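Local coordinates for nucleotidyltransferase-like protein (Exiguobacterium sibiricum, PDB 3C18) that is of unknown function but is probably a nucleotidyltransferase-like protein, joining a domain of that type to a substrate-binding-like domain and a helix-turn-helix domain, at residues V40-I45 with L63-H68; D235-M240 with L283-P288. One frame throughout, in Å; residues are numbered along the deposited sequence.

Contact 1 of 2, residues V40-I45 with L63-H68; sequences VLLLVI and LRVSLH
The parallel strand pair in the mixed sheet of the nucleotidyltransferase-like domain is built here from Val40, Leu42 and Val44 bonding to Arg64, Ser66 and His68. Five backbone hydrogen bonds form the ladder; the straightest, Val44 N to His68 O, has 173° at the hydrogen over 2.8 Å. Branched aliphatic residues suit a strand buried between helical layers. On the face of Val40 and Leu42, the CG2 of Val40 meets CD2 of Leu63 at 4.0 Å, and Leu42 CD1 rests on Val65 CG1 at 3.7 Å. Further along, with CG1 anti to the backbone N (chi1 -178°), Val44 turns CG2 toward Leu67 and meets its CD2 at 3.9 Å. The other face carries Leu41 and Leu43 beside Ser66 and His68. Leu41 CD1 comes obliquely to the imidazole, 3.7 Å from His68 CD2. Both ring nitrogens of His68 have polar partners, NE2 with Asp36, which also binds Ser66 OG, and ND1 with Trp53, two bonds that should hold the ring in one rotation. Replacing Leu41 with alanine would probably open a gap beside His68 CD2 and NE2 and leave the imidazole less firmly packed. Helix 2-15 covers the face of Val40, Val44, Leu63 and Leu67 through Met2, Ala5 and Tyr13, helix 85-93 brings Trp90 and Val91 against Leu41 and Leu43, and strands 19-26 and 53-60 flank the pair.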
loop_
_atom_site.group_PDB
_atom_site.type_symbol
_atom_site.label_atom_id
_atom_site.label_comp_id
_atom_site.label_asym_id
_atom_site.label_seq_id
_atom_site.Cartn_x
_atom_site.Cartn_y
_atom_site.Cartn_z
ATOM N N VAL A 40 -12.349 13.891 21.670
ATOM C CA VAL A 40 -13.433 13.812 20.697
ATOM C C VAL A 40 -12.857 13.938 19.314
ATOM O O VAL A 40 -11.991 14.764 19.073
ATOM C CB VAL A 40 -14.508 14.916 20.906
ATOM C CG1 VAL A 40 -15.517 14.902 19.768
ATOM C CG2 VAL A 40 -15.209 14.707 22.241
ATOM N N LEU A 41 -13.330 13.087 18.420
ATOM C CA LEU A 41 -12.940 13.169 17.015
ATOM C C LEU A 41 -14.167 13.603 16.230
ATOM O O LEU A 41 -15.252 13.069 16.372
ATOM C CB LEU A 41 -12.393 11.840 16.494
ATOM C CG LEU A 41 -11.751 11.911 15.087
ATOM C CD1 LEU A 41 -10.510 11.099 14.997
ATOM C CD2 LEU A 41 -12.702 11.533 13.986
ATOM N N LEU A 42 -13.987 14.637 15.446
ATOM C CA LEU A 42 -15.033 15.119 14.583
ATOM C C LEU A 42 -14.670 14.758 13.163
ATOM O O LEU A 42 -13.566 14.997 12.717
ATOM C CB LEU A 42 -15.159 16.639 14.679
ATOM C CG LEU A 42 -15.768 17.262 15.922
ATOM C CD1 LEU A 42 -15.580 18.778 15.876
ATOM C CD2 LEU A 42 -17.241 16.889 16.045
ATOM N N LEU A 43 -15.636 14.198 12.460
ATOM C CA LEU A 43 -15.480 13.834 11.063
ATOM C C LEU A 43 -16.410 14.665 10.239
ATOM O O LEU A 43 -17.633 14.569 10.351
ATOM C CB LEU A 43 -15.759 12.340 10.838
ATOM C CG LEU A 43 -15.822 11.897 9.370
ATOM C CD1 LEU A 43 -14.410 11.919 8.731
ATOM C CD2 LEU A 43 -16.469 10.510 9.259
ATOM N N VAL A 44 -15.805 15.510 9.425
ATOM C CA VAL A 44 -16.538 16.437 8.562
ATOM C C VAL A 44 -16.436 15.948 7.136
ATOM O O VAL A 44 -15.350 15.833 6.604
ATOM C CB VAL A 44 -15.937 17.893 8.662
ATOM C CG1 VAL A 44 -16.712 18.859 7.815
ATOM C CG2 VAL A 44 -15.907 18.373 10.147
ATOM N N ILE A 45 -17.583 15.612 6.536
ATOM C CA ILE A 45 -17.623 15.202 5.128
ATOM C C ILE A 45 -18.090 16.374 4.281
ATOM O O ILE A 45 -19.124 16.998 4.539
ATOM C CB ILE A 45 -18.468 13.972 4.860
ATOM C CG1 ILE A 45 -17.998 12.809 5.743
ATOM C CG2 ILE A 45 -18.278 13.531 3.372
ATOM C CD1 ILE A 45 -18.607 12.811 7.143
ATOM N N LEU A 63 -11.229 20.335 26.546
ATOM C CA LEU A 63 -11.548 19.268 25.588
ATOM C C LEU A 63 -10.712 19.327 24.336
ATOM O O LEU A 63 -10.783 20.284 23.588
ATOM C CB LEU A 63 -13.027 19.335 25.196
ATOM C CG LEU A 63 -13.552 18.119 24.424
ATOM C CD1 LEU A 63 -13.631 16.891 25.348
ATOM C CD2 LEU A 63 -14.902 18.400 23.805
ATOM N N ARG A 64 -9.929 18.278 24.128
ATOM C CA ARG A 64 -9.061 18.143 22.950
ATOM C C ARG A 64 -9.813 17.450 21.844
ATOM O O ARG A 64 -10.370 16.366 22.013
ATOM C CB ARG A 64 -7.791 17.366 23.278
ATOM C CG ARG A 64 -6.949 18.031 24.310
ATOM C CD ARG A 64 -5.958 17.078 24.911
ATOM N NE ARG A 64 -4.703 17.026 24.175
ATOM C CZ ARG A 64 -3.828 16.026 24.258
ATOM N NH1 ARG A 64 -4.081 14.976 25.031
ATOM N NH2 ARG A 64 -2.707 16.063 23.549
ATOM N N VAL A 65 -9.825 18.109 20.701
ATOM C CA VAL A 65 -10.634 17.698 19.560
ATOM C C VAL A 65 -9.780 17.564 18.315
ATOM O O VAL A 65 -9.091 18.477 17.931
ATOM C CB VAL A 65 -11.744 18.749 19.281
ATOM C CG1 VAL A 65 -12.674 18.319 18.144
ATOM C CG2 VAL A 65 -12.524 19.027 20.541
ATOM N N SER A 66 -9.842 16.378 17.713
ATOM C CA SER A 66 -9.264 16.135 16.383
ATOM C C SER A 66 -10.362 16.254 15.320
ATOM O O SER A 66 -11.421 15.666 15.426
ATOM C CB SER A 66 -8.635 14.741 16.289
ATOM O OG SER A 66 -7.936 14.622 15.067
ATOM N N LEU A 67 -10.085 17.040 14.301
ATOM C CA LEU A 67 -11.005 17.176 13.202
ATOM C C LEU A 67 -10.439 16.594 11.900
ATOM O O LEU A 67 -9.414 17.058 11.368
ATOM C CB LEU A 67 -11.397 18.632 13.046
ATOM C CG LEU A 67 -12.589 18.937 12.149
ATOM C CD1 LEU A 67 -13.310 20.160 12.616
ATOM C CD2 LEU A 67 -12.106 19.097 10.716
ATOM N N HIS A 68 -11.131 15.567 11.419
ATOM C CA HIS A 68 -10.872 14.965 10.110
ATOM C C HIS A 68 -11.823 15.529 9.061
ATOM O O HIS A 68 -13.023 15.403 9.170
ATOM C CB HIS A 68 -10.943 13.444 10.176
ATOM C CG HIS A 68 -9.746 12.823 10.851
ATOM N ND1 HIS A 68 -8.892 11.951 10.207
ATOM C CD2 HIS A 68 -9.240 12.987 12.101
ATOM C CE1 HIS A 68 -7.930 11.582 11.041
ATOM N NE2 HIS A 68 -8.113 12.205 12.196
#

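Contact 2 of 2, residues D235-M240 with L283-P288; sequences DRPWTM and LVTYEP
Trp238 and Tyr286 form an antiparallel hydrogen-bonded pair that joins the short first strand of a winged-helix domain to the second strand of its wing. Their amides and carbonyls exchange two bonds of 2.8 Å, Trp238 N to Tyr286 O and Tyr286 N to Trp238 O; the second is more bent, with 148° at the hydrogen. The tight part lies around this pair. Tyr286 O sits at the edge of the indole, 3.7 Å from Trp238 CD1, while Trp238 NE1 binds Met231 O and Arg234 makes a cation-pi contact with the ring. Pro237, whose ring nitrogen has no hydrogen to satisfy, packs CB 3.6 Å from Thr285 CB. Met240, present as selenomethionine, bends at chi2 and chi3 (52° and 67°), which curls CE back to 3.9 Å from Tyr286 CE2. A tyrosine suits this place because its ring packs against Val260 and Ile264 of helix 253-265 while its OH bonds His57 of the second subunit.

Both ends are looser. Asp235 and Arg236, exposed to solvent, barely reach Glu287, whose carboxylate passes Pro237 CG and has a weak, long ion pair with Arg270. At the other end the direct ladder stops, and a water bridges the opening, accepting from Met240 N at 3.2 Å and donating to Val284 O. Thr239 serves as N-cap of helix 240-245, and its N bonds Glu242, consistent with a capping box. Beside that cap, Thr239 CG2 meets Leu283 CD2 at 4.1 Å.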
loop_
_atom_site.group_PDB
_atom_site.type_symbol
_atom_site.label_atom_id
_atom_site.label_comp_id
_atom_site.label_asym_id
_atom_site.label_seq_id
_atom_site.Cartn_x
_atom_site.Cartn_y
_atom_site.Cartn_z
ATOM N N ASP A 235 -18.405 -7.972 -26.614
ATOM C CA ASP A 235 -18.484 -9.275 -27.242
ATOM C C ASP A 235 -17.277 -9.637 -28.070
ATOM O O ASP A 235 -17.318 -10.551 -28.873
ATOM C CB ASP A 235 -19.752 -9.362 -28.085
ATOM C CG ASP A 235 -20.354 -10.757 -28.061
ATOM O OD1 ASP A 235 -19.985 -11.543 -27.142
ATOM O OD2 ASP A 235 -21.188 -11.069 -28.953
ATOM N N ARG A 236 -16.165 -8.980 -27.802
ATOM C CA ARG A 236 -14.934 -9.199 -28.574
ATOM C C ARG A 236 -13.743 -9.010 -27.674
ATOM O O ARG A 236 -13.856 -8.565 -26.567
ATOM C CB ARG A 236 -14.904 -8.197 -29.720
ATOM C CG ARG A 236 -14.859 -6.834 -29.221
ATOM C CD ARG A 236 -15.014 -5.814 -30.306
ATOM N NE ARG A 236 -15.142 -4.508 -29.662
ATOM C CZ ARG A 236 -16.285 -4.069 -29.134
ATOM N NH1 ARG A 236 -17.386 -4.816 -29.188
ATOM N NH2 ARG A 236 -16.321 -2.907 -28.540
ATOM N N PRO A 237 -12.578 -9.381 -28.147
ATOM C CA PRO A 237 -11.437 -9.318 -27.247
ATOM C C PRO A 237 -11.034 -7.904 -26.945
ATOM O O PRO A 237 -11.429 -6.987 -27.632
ATOM C CB PRO A 237 -10.356 -10.037 -28.038
ATOM C CG PRO A 237 -11.078 -10.868 -29.006
ATOM C CD PRO A 237 -12.281 -10.096 -29.378
ATOM N N TRP A 238 -10.229 -7.777 -25.894
ATOM C CA TRP A 238 -9.698 -6.515 -25.427
ATOM C C TRP A 238 -8.228 -6.449 -25.655
ATOM O O TRP A 238 -7.526 -7.457 -25.471
ATOM C CB TRP A 238 -9.859 -6.408 -23.940
ATOM C CG TRP A 238 -11.238 -6.384 -23.421
ATOM C CD1 TRP A 238 -12.126 -7.415 -23.397
ATOM C CD2 TRP A 238 -11.863 -5.296 -22.748
ATOM N NE1 TRP A 238 -13.287 -7.011 -22.772
ATOM C CE2 TRP A 238 -13.160 -5.706 -22.400
ATOM C CE3 TRP A 238 -11.470 -4.004 -22.435
ATOM C CZ2 TRP A 238 -14.032 -4.897 -21.701
ATOM C CZ3 TRP A 238 -12.359 -3.190 -21.763
ATOM C CH2 TRP A 238 -13.621 -3.641 -21.399
ATOM N N THR A 239 -7.727 -5.261 -26.005
ATOM C CA THR A 239 -6.259 -5.083 -25.981
ATOM C C THR A 239 -5.883 -4.793 -24.515
ATOM O O THR A 239 -6.714 -4.409 -23.726
ATOM C CB THR A 239 -5.807 -3.905 -26.846
ATOM O OG1 THR A 239 -6.349 -2.698 -26.310
ATOM C CG2 THR A 239 -6.246 -4.060 -28.274
HETATM N N MSE A 240 -4.618 -4.953 -24.158
HETATM C CA MSE A 240 -4.172 -4.629 -22.804
HETATM C C MSE A 240 -4.438 -3.177 -22.511
HETATM O O MSE A 240 -4.919 -2.820 -21.453
HETATM C CB MSE A 240 -2.669 -4.904 -22.632
HETATM C CG MSE A 240 -2.095 -4.565 -21.268
HETATM SE SE MSE A 240 -3.089 -5.364 -19.773
HETATM C CE MSE A 240 -2.759 -7.266 -19.988
ATOM N N LEU A 283 -1.526 -6.433 -32.207
ATOM C CA LEU A 283 -1.949 -6.136 -30.854
ATOM C C LEU A 283 -2.353 -7.444 -30.236
ATOM O O LEU A 283 -3.030 -8.229 -30.854
ATOM C CB LEU A 283 -3.164 -5.191 -30.832
ATOM C CG LEU A 283 -2.823 -3.687 -30.885
ATOM C CD1 LEU A 283 -1.590 -3.487 -31.690
ATOM C CD2 LEU A 283 -3.955 -2.955 -31.490
ATOM N N VAL A 284 -1.882 -7.670 -29.012
ATOM C CA VAL A 284 -2.288 -8.817 -28.229
ATOM C C VAL A 284 -3.657 -8.523 -27.692
ATOM O O VAL A 284 -3.927 -7.405 -27.261
ATOM C CB VAL A 284 -1.335 -9.081 -27.079
ATOM C CG1 VAL A 284 -1.638 -10.411 -26.460
ATOM C CG2 VAL A 284 0.132 -8.979 -27.623
ATOM N N THR A 285 -4.530 -9.539 -27.742
ATOM C CA THR A 285 -5.924 -9.385 -27.309
ATOM C C THR A 285 -6.322 -10.536 -26.405
ATOM O O THR A 285 -5.712 -11.625 -26.431
ATOM C CB THR A 285 -6.904 -9.249 -28.506
ATOM O OG1 THR A 285 -6.972 -10.479 -29.224
ATOM C CG2 THR A 285 -6.454 -8.167 -29.469
ATOM N N TYR A 286 -7.239 -10.211 -25.518
ATOM C CA TYR A 286 -7.649 -11.088 -24.423
ATOM C C TYR A 286 -9.143 -11.172 -24.325
ATOM O O TYR A 286 -9.875 -10.170 -24.495
ATOM C CB TYR A 286 -7.126 -10.553 -23.106
ATOM C CG TYR A 286 -5.642 -10.303 -23.119
ATOM C CD1 TYR A 286 -4.754 -11.324 -22.950
ATOM C CD2 TYR A 286 -5.137 -9.034 -23.366
ATOM C CE1 TYR A 286 -3.393 -11.093 -22.973
ATOM C CE2 TYR A 286 -3.769 -8.803 -23.384
ATOM C CZ TYR A 286 -2.899 -9.854 -23.174
ATOM O OH TYR A 286 -1.522 -9.679 -23.192
ATOM N N GLU A 287 -9.611 -12.382 -24.060
ATOM C CA GLU A 287 -11.057 -12.599 -24.002
ATOM C C GLU A 287 -11.392 -13.673 -22.966
ATOM O O GLU A 287 -10.731 -14.680 -22.938
ATOM C CB GLU A 287 -11.552 -13.074 -25.373
ATOM C CG GLU A 287 -13.049 -12.921 -25.594
ATOM C CD GLU A 287 -13.462 -13.315 -27.018
ATOM O OE1 GLU A 287 -12.653 -14.002 -27.698
ATOM O OE2 GLU A 287 -14.575 -12.902 -27.444
ATOM N N PRO A 288 -12.412 -13.448 -22.136
ATOM C CA PRO A 288 -12.759 -14.522 -21.212
ATOM C C PRO A 288 -13.337 -15.711 -21.959
ATOM O O PRO A 288 -14.120 -15.564 -22.901
ATOM C CB PRO A 288 -13.813 -13.898 -20.285
ATOM C CG PRO A 288 -13.999 -12.486 -20.746
ATOM C CD PRO A 288 -13.402 -12.364 -22.124
HETATM O O HOH W 1 -2.539 -5.450 -26.556
#

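From the N terminus, the chain lays down strand 40-46, runs out and back through strand 53-60, and closes contact 1 when strand 63-71 returns alongside, joining two strands of the nucleotidyltransferase-like domain's mixed sheet; no helix lies in that loop. The helical middle follows before contact 2 opens. Its larger loop carries two helices and the outgoing wing strand, and ties the short strand before helix 240-245 to the last strand of the helix-turn-helix domain. The loops are in series, neither crossing nor enclosing the other, their centres 49 Å apart on opposite sides of the chain's centre. Both reach the second subunit: Arg64 packs on its Tyr273, and Leu283 pairs antiparallel with one of its strands.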